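Local coordinates for genome polyprotein (Rhinovirus C, PDB 6KU7) that is the 3C cysteine protease of rhinovirus C, which probably cleaves the viral polyprotein into its mature proteins, at residues 39-44 with 81-86; 74-79 with 138-143; 95-100 with 162-167. One frame throughout, in Å; residues are numbered along the deposited sequence.

Contact 1. Residues 39-44 with 81-86; sequences NCAVVP and LWLDQN
A41 and L81 hold the two strands together as an antiparallel hydrogen-bonded pair: A41 N donates to L81 O at 2.8 Å, and L81 N returns a nearly straight bond to A41 O at 2.7 Å. One step along, C40 and W82 face each other as a non-hydrogen-bonded pair. The next bond, L83 N to N39 O, is 3.1 Å long.

A side chain adds to the polar pairing. With chi1 at 68°, CG of N39 sits between its own backbone N and carbonyl carbon, and ND2 reaches L83 O at 2.9 Å, the acceptor lying close to the amide plane. Q85 N adds a weak bond to the same carbonyl.

C40 CB makes a CH-pi contact over the six-membered ring of W82, 3.8 Å from its centroid and 11° off the normal, and SG a sulfur-aromatic one at 4.1 Å from the centroid. N39 OD1 meets the ring at its edge, 3.4 Å from W82 CE3, with amide and ring planes 66° apart.

Among aliphatic groups, V43 CG1 touches L81 CG at 3.8 Å and A41 CB meets L83 CD1; M33 and F89 adjoin A41.

The pair joins neighbouring strands of the N-terminal barrel of a chymotrypsin-like fold. Next to the last backbone bond, the asparagine amide gives L83 O a strong partner beside the weak bond from Q85 N.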
# COMPACT_ATOMS: atom_id res chain seq x y z
N ASN A 39 11.21 -11.08 2.96
CA ASN A 39 9.97 -11.41 3.66
C ASN A 39 9.27 -10.18 4.24
O ASN A 39 8.44 -10.30 5.13
CB ASN A 39 10.24 -12.44 4.78
CG ASN A 39 11.07 -11.87 5.91
OD1 ASN A 39 11.90 -10.98 5.72
ND2 ASN A 39 10.85 -12.38 7.12
N CYS A 40 9.62 -8.99 3.75
CA CYS A 40 9.06 -7.75 4.29
C CYS A 40 7.95 -7.25 3.38
O CYS A 40 8.19 -7.00 2.19
CB CYS A 40 10.14 -6.69 4.44
SG CYS A 40 9.49 -5.11 5.03
N ALA A 41 6.75 -7.09 3.94
CA ALA A 41 5.59 -6.60 3.21
C ALA A 41 4.96 -5.42 3.93
O ALA A 41 5.15 -5.21 5.13
CB ALA A 41 4.51 -7.67 3.04
N VAL A 42 4.18 -4.67 3.18
CA VAL A 42 3.53 -3.48 3.69
C VAL A 42 2.03 -3.73 3.76
O VAL A 42 1.46 -4.40 2.89
CB VAL A 42 3.90 -2.25 2.83
CG1 VAL A 42 3.11 -2.21 1.52
CG2 VAL A 42 3.75 -1.01 3.58
N VAL A 43 1.40 -3.23 4.82
CA VAL A 43 -0.05 -3.29 4.98
C VAL A 43 -0.51 -1.98 5.63
O VAL A 43 0.26 -1.33 6.33
CB VAL A 43 -0.47 -4.50 5.85
CG1 VAL A 43 0.10 -4.37 7.26
CG2 VAL A 43 -1.98 -4.72 5.88
N PRO A 44 -1.76 -1.58 5.37
CA PRO A 44 -2.25 -0.38 6.06
C PRO A 44 -2.38 -0.61 7.56
O PRO A 44 -2.87 -1.65 8.02
CB PRO A 44 -3.61 -0.11 5.40
CG PRO A 44 -3.51 -0.75 4.06
CD PRO A 44 -2.66 -1.98 4.28
N LEU A 81 5.39 -5.60 7.77
CA LEU A 81 5.30 -6.95 8.32
C LEU A 81 6.51 -7.76 7.87
O LEU A 81 6.85 -7.77 6.68
CB LEU A 81 4.03 -7.67 7.89
CG LEU A 81 2.68 -7.00 8.14
CD1 LEU A 81 1.56 -7.86 7.56
CD2 LEU A 81 2.46 -6.72 9.63
N TRP A 82 7.15 -8.44 8.82
CA TRP A 82 8.16 -9.45 8.51
C TRP A 82 7.52 -10.80 8.77
O TRP A 82 7.21 -11.14 9.92
CB TRP A 82 9.43 -9.26 9.34
CG TRP A 82 9.95 -7.88 9.20
CD1 TRP A 82 9.45 -6.75 9.79
CD2 TRP A 82 11.05 -7.47 8.41
NE1 TRP A 82 10.19 -5.66 9.41
CE2 TRP A 82 11.17 -6.08 8.56
CE3 TRP A 82 11.94 -8.14 7.58
CZ2 TRP A 82 12.17 -5.35 7.92
CZ3 TRP A 82 12.93 -7.42 6.94
CH2 TRP A 82 13.04 -6.04 7.11
N LEU A 83 7.30 -11.53 7.69
CA LEU A 83 6.48 -12.73 7.69
C LEU A 83 7.37 -13.97 7.80
O LEU A 83 8.49 -14.00 7.28
CB LEU A 83 5.65 -12.79 6.40
CG LEU A 83 4.80 -11.53 6.15
CD1 LEU A 83 4.23 -11.49 4.73
CD2 LEU A 83 3.69 -11.46 7.19
N ASP A 84 6.85 -15.00 8.48
CA ASP A 84 7.56 -16.27 8.56
C ASP A 84 7.18 -17.10 7.35
O ASP A 84 6.26 -17.92 7.37
CB ASP A 84 7.26 -16.97 9.88
CG ASP A 84 8.15 -18.19 10.10
OD1 ASP A 84 7.74 -19.07 10.87
OD2 ASP A 84 9.23 -18.25 9.48
N GLN A 85 7.92 -16.87 6.26
CA GLN A 85 7.66 -17.51 4.98
C GLN A 85 8.99 -17.81 4.31
O GLN A 85 9.99 -17.15 4.58
CB GLN A 85 6.79 -16.63 4.07
CG GLN A 85 7.56 -15.46 3.49
CD GLN A 85 6.69 -14.43 2.79
OE1 GLN A 85 5.47 -14.38 2.98
NE2 GLN A 85 7.32 -13.61 1.96
N ASN A 86 8.98 -18.82 3.44
CA ASN A 86 10.17 -19.16 2.67
C ASN A 86 10.31 -18.32 1.42
O ASN A 86 11.43 -17.99 1.03
CB ASN A 86 10.14 -20.64 2.28
CG ASN A 86 11.35 -21.04 1.44
OD1 ASN A 86 12.47 -21.05 1.93
ND2 ASN A 86 11.11 -21.37 0.18

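Contact 2. Residues 74-79 with 138-143; sequences TDTEIT and TCRLLK
T138 and C139 press against the backbone of D75 and T76, and this is the tight part. C139 N donates to D75 O at 2.9 Å, while T138 CA brings a C-H to the same oxygen at 3.2 Å. T74 OG1 comes within 3.3 Å of C139 CB, and T138 CG2 meets E77 CB at 3.7 Å. A chi1 of 66° sets C139 SG between its own N and carbonyl carbon, from where it touches T76 CG2 at 3.6 Å.

The looser side is bridged by water. T76 O and C139 O, both acceptors, are linked by water 1, which donates to each, 2.9 Å from T76 O and 2.8 Å from C139 O. At the outward end R140 turns its guanidinium to Y184, and meets T76 CG2 through CG alone, at long range.

Both chains bend here. T76 OG1 accepts from I78 N in an ST turn and is also bonded to L68 O, and E77 OE2 accepts a hydrogen bond from H46 N. Between these two corners a single direct backbone bond and one water make the polar link, a short seam padded with methyls rather than a continuous sheet.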
# COMPACT_ATOMS: atom_id res chain seq x y z
N THR A 74 3.41 10.78 14.49
CA THR A 74 2.12 10.68 13.80
C THR A 74 2.18 9.57 12.75
O THR A 74 3.15 9.46 11.99
CB THR A 74 1.70 12.02 13.19
OG1 THR A 74 2.22 12.15 11.87
CG2 THR A 74 2.22 13.17 14.03
N ASP A 75 1.13 8.75 12.72
CA ASP A 75 1.06 7.61 11.81
C ASP A 75 1.26 8.02 10.36
O ASP A 75 0.70 9.01 9.89
CB ASP A 75 -0.30 6.93 11.95
CG ASP A 75 -0.39 6.05 13.16
OD1 ASP A 75 0.53 5.24 13.36
OD2 ASP A 75 -1.36 6.19 13.92
N THR A 76 2.07 7.24 9.64
CA THR A 76 2.00 7.26 8.18
C THR A 76 0.87 6.39 7.65
O THR A 76 0.54 6.49 6.47
CB THR A 76 3.30 6.78 7.56
OG1 THR A 76 3.43 5.36 7.77
CG2 THR A 76 4.51 7.51 8.16
N GLU A 77 0.28 5.53 8.49
CA GLU A 77 -0.72 4.53 8.11
C GLU A 77 -0.09 3.38 7.32
O GLU A 77 -0.79 2.51 6.77
CB GLU A 77 -1.88 5.20 7.35
CG GLU A 77 -3.15 4.40 7.07
CD GLU A 77 -3.70 3.63 8.26
OE1 GLU A 77 -3.59 4.09 9.42
OE2 GLU A 77 -4.28 2.56 8.01
N ILE A 78 1.24 3.32 7.29
CA ILE A 78 1.99 2.19 6.75
C ILE A 78 2.53 1.35 7.91
O ILE A 78 3.21 1.87 8.80
CB ILE A 78 3.14 2.68 5.87
CG1 ILE A 78 2.63 3.19 4.53
CG2 ILE A 78 4.17 1.56 5.67
CD1 ILE A 78 3.76 3.58 3.61
N THR A 79 2.24 0.06 7.88
CA THR A 79 2.85 -0.91 8.79
C THR A 79 3.65 -1.93 7.99
O THR A 79 3.15 -2.45 6.98
CB THR A 79 1.76 -1.59 9.62
OG1 THR A 79 1.29 -0.67 10.60
CG2 THR A 79 2.29 -2.86 10.28
N THR A 138 -2.72 11.59 10.09
CA THR A 138 -1.92 10.77 9.19
C THR A 138 -1.03 11.69 8.36
O THR A 138 -1.52 12.66 7.78
CB THR A 138 -2.79 9.91 8.27
OG1 THR A 138 -3.79 9.23 9.03
CG2 THR A 138 -1.94 8.88 7.53
N CYS A 139 0.25 11.36 8.28
CA CYS A 139 1.23 12.21 7.64
C CYS A 139 1.65 11.64 6.28
O CYS A 139 1.33 10.51 5.93
CB CYS A 139 2.45 12.40 8.54
SG CYS A 139 3.41 10.91 8.85
N ARG A 140 2.39 12.48 5.54
CA ARG A 140 3.02 12.12 4.26
C ARG A 140 2.03 11.50 3.28
O ARG A 140 2.34 10.54 2.58
CB ARG A 140 4.21 11.19 4.47
CG ARG A 140 4.82 11.26 5.83
CD ARG A 140 6.21 11.82 5.85
NE ARG A 140 7.13 10.71 6.04
CZ ARG A 140 8.06 10.64 6.98
NH1 ARG A 140 8.82 9.56 7.08
NH2 ARG A 140 8.23 11.63 7.84
N LEU A 141 0.83 12.06 3.21
CA LEU A 141 -0.17 11.57 2.28
C LEU A 141 0.05 12.16 0.89
O LEU A 141 0.41 13.33 0.76
CB LEU A 141 -1.57 11.91 2.78
CG LEU A 141 -1.97 11.09 4.00
CD1 LEU A 141 -3.36 11.48 4.51
CD2 LEU A 141 -1.90 9.63 3.64
N LEU A 142 -0.15 11.34 -0.14
CA LEU A 142 -0.35 11.84 -1.49
C LEU A 142 -1.83 11.73 -1.82
O LEU A 142 -2.54 10.89 -1.26
CB LEU A 142 0.46 11.05 -2.52
CG LEU A 142 1.90 10.66 -2.23
CD1 LEU A 142 2.43 9.85 -3.43
CD2 LEU A 142 2.78 11.88 -1.91
N LYS A 143 -2.30 12.60 -2.71
CA LYS A 143 -3.73 12.76 -2.95
C LYS A 143 -4.01 12.71 -4.44
O LYS A 143 -3.24 13.25 -5.24
CB LYS A 143 -4.27 14.09 -2.38
CG LYS A 143 -5.71 14.40 -2.86
CD LYS A 143 -6.01 15.89 -2.93
CE LYS A 143 -5.33 16.60 -4.07
NZ LYS A 143 -6.28 17.09 -5.11
O HOH W 1 2.15 8.13 4.66

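Contact 3. Residues 95-100 with 162-167; sequences FIPEHQ and NIVAIH
F95 O is the acceptor that ties the loop to the strand: I163 N donates to it at 2.9 Å and almost straight, 176° at the hydrogen. The donor stands above the carbonyl plane, 38° out of it, so it does not follow a lone pair. N162 CA adds a weaker C-H contact to the same oxygen. In return, I163 O receives the C-H of I96 CA at 3.5 Å and lies 3.2 Å from P97 CD, so two successive loop residues come up against one carbonyl.

The side chains meet at either end of this backbone pairing. I163 CG1 is turned anti to its carbonyl carbon (chi1 -56°), which carries CD1 to F95 CB at 3.7 Å and on to CD2 of the phenyl ring, at 3.9 Å. Farther along, P97 CG rests on V164 CG1 at 3.8 Å, the two side chains crossing at about a right angle.

Helix 8-20 lies next to F95 and I163: the ring of F12 meets F95 edge-to-face, and F12 and L16 touch I163. W103 of strand 103-110 flanks P97 and V164, while R182 bonds to I96 O. Opposite I157 the strand carries a classic beta bulge at V164 and A165. Strand 162-170 has strands 156-159 and 175-179 as its neighbours in the C-terminal sheet.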
# COMPACT_ATOMS: atom_id res chain seq x y z
N PHE A 95 12.14 0.73 -7.46
CA PHE A 95 11.05 1.51 -8.06
C PHE A 95 10.38 2.44 -7.07
O PHE A 95 9.44 3.15 -7.45
CB PHE A 95 9.98 0.59 -8.66
CG PHE A 95 10.53 -0.49 -9.57
CD1 PHE A 95 11.23 -0.16 -10.72
CD2 PHE A 95 10.33 -1.83 -9.26
CE1 PHE A 95 11.72 -1.15 -11.55
CE2 PHE A 95 10.81 -2.82 -10.08
CZ PHE A 95 11.51 -2.49 -11.23
N ILE A 96 10.81 2.44 -5.82
CA ILE A 96 10.17 3.23 -4.78
C ILE A 96 10.92 4.56 -4.70
O ILE A 96 12.16 4.58 -4.62
CB ILE A 96 10.16 2.48 -3.44
CG1 ILE A 96 9.33 1.19 -3.59
CG2 ILE A 96 9.61 3.36 -2.31
CD1 ILE A 96 9.21 0.34 -2.34
N PRO A 97 10.22 5.69 -4.77
CA PRO A 97 10.91 6.98 -4.77
C PRO A 97 11.58 7.25 -3.43
O PRO A 97 11.24 6.69 -2.39
CB PRO A 97 9.80 8.00 -5.05
CG PRO A 97 8.52 7.27 -4.90
CD PRO A 97 8.78 5.81 -5.01
N GLU A 98 12.57 8.13 -3.49
CA GLU A 98 13.29 8.52 -2.29
C GLU A 98 12.58 9.64 -1.54
O GLU A 98 12.69 9.71 -0.31
CB GLU A 98 14.73 8.92 -2.66
CG GLU A 98 15.73 7.83 -2.27
CD GLU A 98 17.06 7.91 -3.01
OE1 GLU A 98 17.37 8.97 -3.59
OE2 GLU A 98 17.78 6.90 -2.98
N HIS A 99 11.80 10.47 -2.24
CA HIS A 99 11.16 11.63 -1.64
C HIS A 99 9.73 11.77 -2.17
O HIS A 99 9.37 11.22 -3.21
CB HIS A 99 11.96 12.90 -1.92
CG HIS A 99 13.29 12.91 -1.25
ND1 HIS A 99 13.43 12.84 0.12
CD2 HIS A 99 14.55 12.95 -1.75
CE1 HIS A 99 14.71 12.84 0.44
NE2 HIS A 99 15.41 12.91 -0.68
N GLN A 100 8.93 12.53 -1.42
CA GLN A 100 7.56 12.82 -1.82
C GLN A 100 7.52 13.78 -2.99
O GLN A 100 8.33 14.70 -3.08
CB GLN A 100 6.80 13.44 -0.66
CG GLN A 100 6.64 12.56 0.53
CD GLN A 100 5.86 13.30 1.58
OE1 GLN A 100 4.69 13.61 1.39
NE2 GLN A 100 6.52 13.62 2.67
N ASN A 162 7.49 3.00 -11.32
CA ASN A 162 7.29 3.92 -10.21
C ASN A 162 6.20 3.36 -9.31
O ASN A 162 5.04 3.28 -9.73
CB ASN A 162 6.89 5.32 -10.71
CG ASN A 162 7.87 5.89 -11.74
OD1 ASN A 162 9.04 6.10 -11.44
ND2 ASN A 162 7.37 6.19 -12.93
N ILE A 163 6.57 2.99 -8.08
CA ILE A 163 5.66 2.45 -7.07
C ILE A 163 5.69 3.44 -5.90
O ILE A 163 6.65 3.46 -5.12
CB ILE A 163 6.07 1.04 -6.62
CG1 ILE A 163 6.17 0.11 -7.84
CG2 ILE A 163 5.10 0.47 -5.56
CD1 ILE A 163 6.91 -1.20 -7.59
N VAL A 164 4.66 4.28 -5.77
CA VAL A 164 4.82 5.50 -4.98
C VAL A 164 3.93 5.58 -3.73
O VAL A 164 4.21 6.43 -2.87
CB VAL A 164 4.62 6.75 -5.85
CG1 VAL A 164 5.49 6.67 -7.10
CG2 VAL A 164 3.15 6.94 -6.19
N ALA A 165 2.91 4.74 -3.59
CA ALA A 165 2.05 4.83 -2.41
C ALA A 165 1.17 3.59 -2.29
O ALA A 165 1.00 2.84 -3.26
CB ALA A 165 1.15 6.06 -2.43
N ILE A 166 0.61 3.39 -1.09
CA ILE A 166 -0.50 2.46 -0.92
C ILE A 166 -1.74 3.26 -0.54
O ILE A 166 -1.66 4.24 0.22
CB ILE A 166 -0.22 1.33 0.10
CG1 ILE A 166 0.10 1.90 1.46
CG2 ILE A 166 0.93 0.42 -0.40
CD1 ILE A 166 0.08 0.83 2.57
N HIS A 167 -2.88 2.87 -1.10
CA HIS A 167 -4.11 3.59 -0.84
C HIS A 167 -4.57 3.35 0.60
O HIS A 167 -4.65 2.20 1.05
CB HIS A 167 -5.17 3.13 -1.84
CG HIS A 167 -6.50 3.78 -1.63
ND1 HIS A 167 -6.78 5.06 -2.06
CD2 HIS A 167 -7.60 3.36 -0.97
CE1 HIS A 167 -8.02 5.37 -1.73
NE2 HIS A 167 -8.54 4.36 -1.06

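Contact 1 lies within the N-terminal barrel, contact 2 bridges to the C-terminal sheet, and contact 3 straps the interdomain loop onto that sheet. Contacts 1 and 2 share strand 78-83: V43 O lies 2.9 Å from T79 N, a probable hydrogen bond, though their centres are 19 Å apart. I166 connects all three, its CD1 lying 4.0 Å from I78 CG1 and 4.1 Å from P44 N. Contacts 2 and 3 are nearer, with centres 12 Å apart, and Q100 OE1 comes within 3.6 Å of R140 CA. In this protease family the active site occupies the cleft between the two barrels, the junction that contact 2 spans.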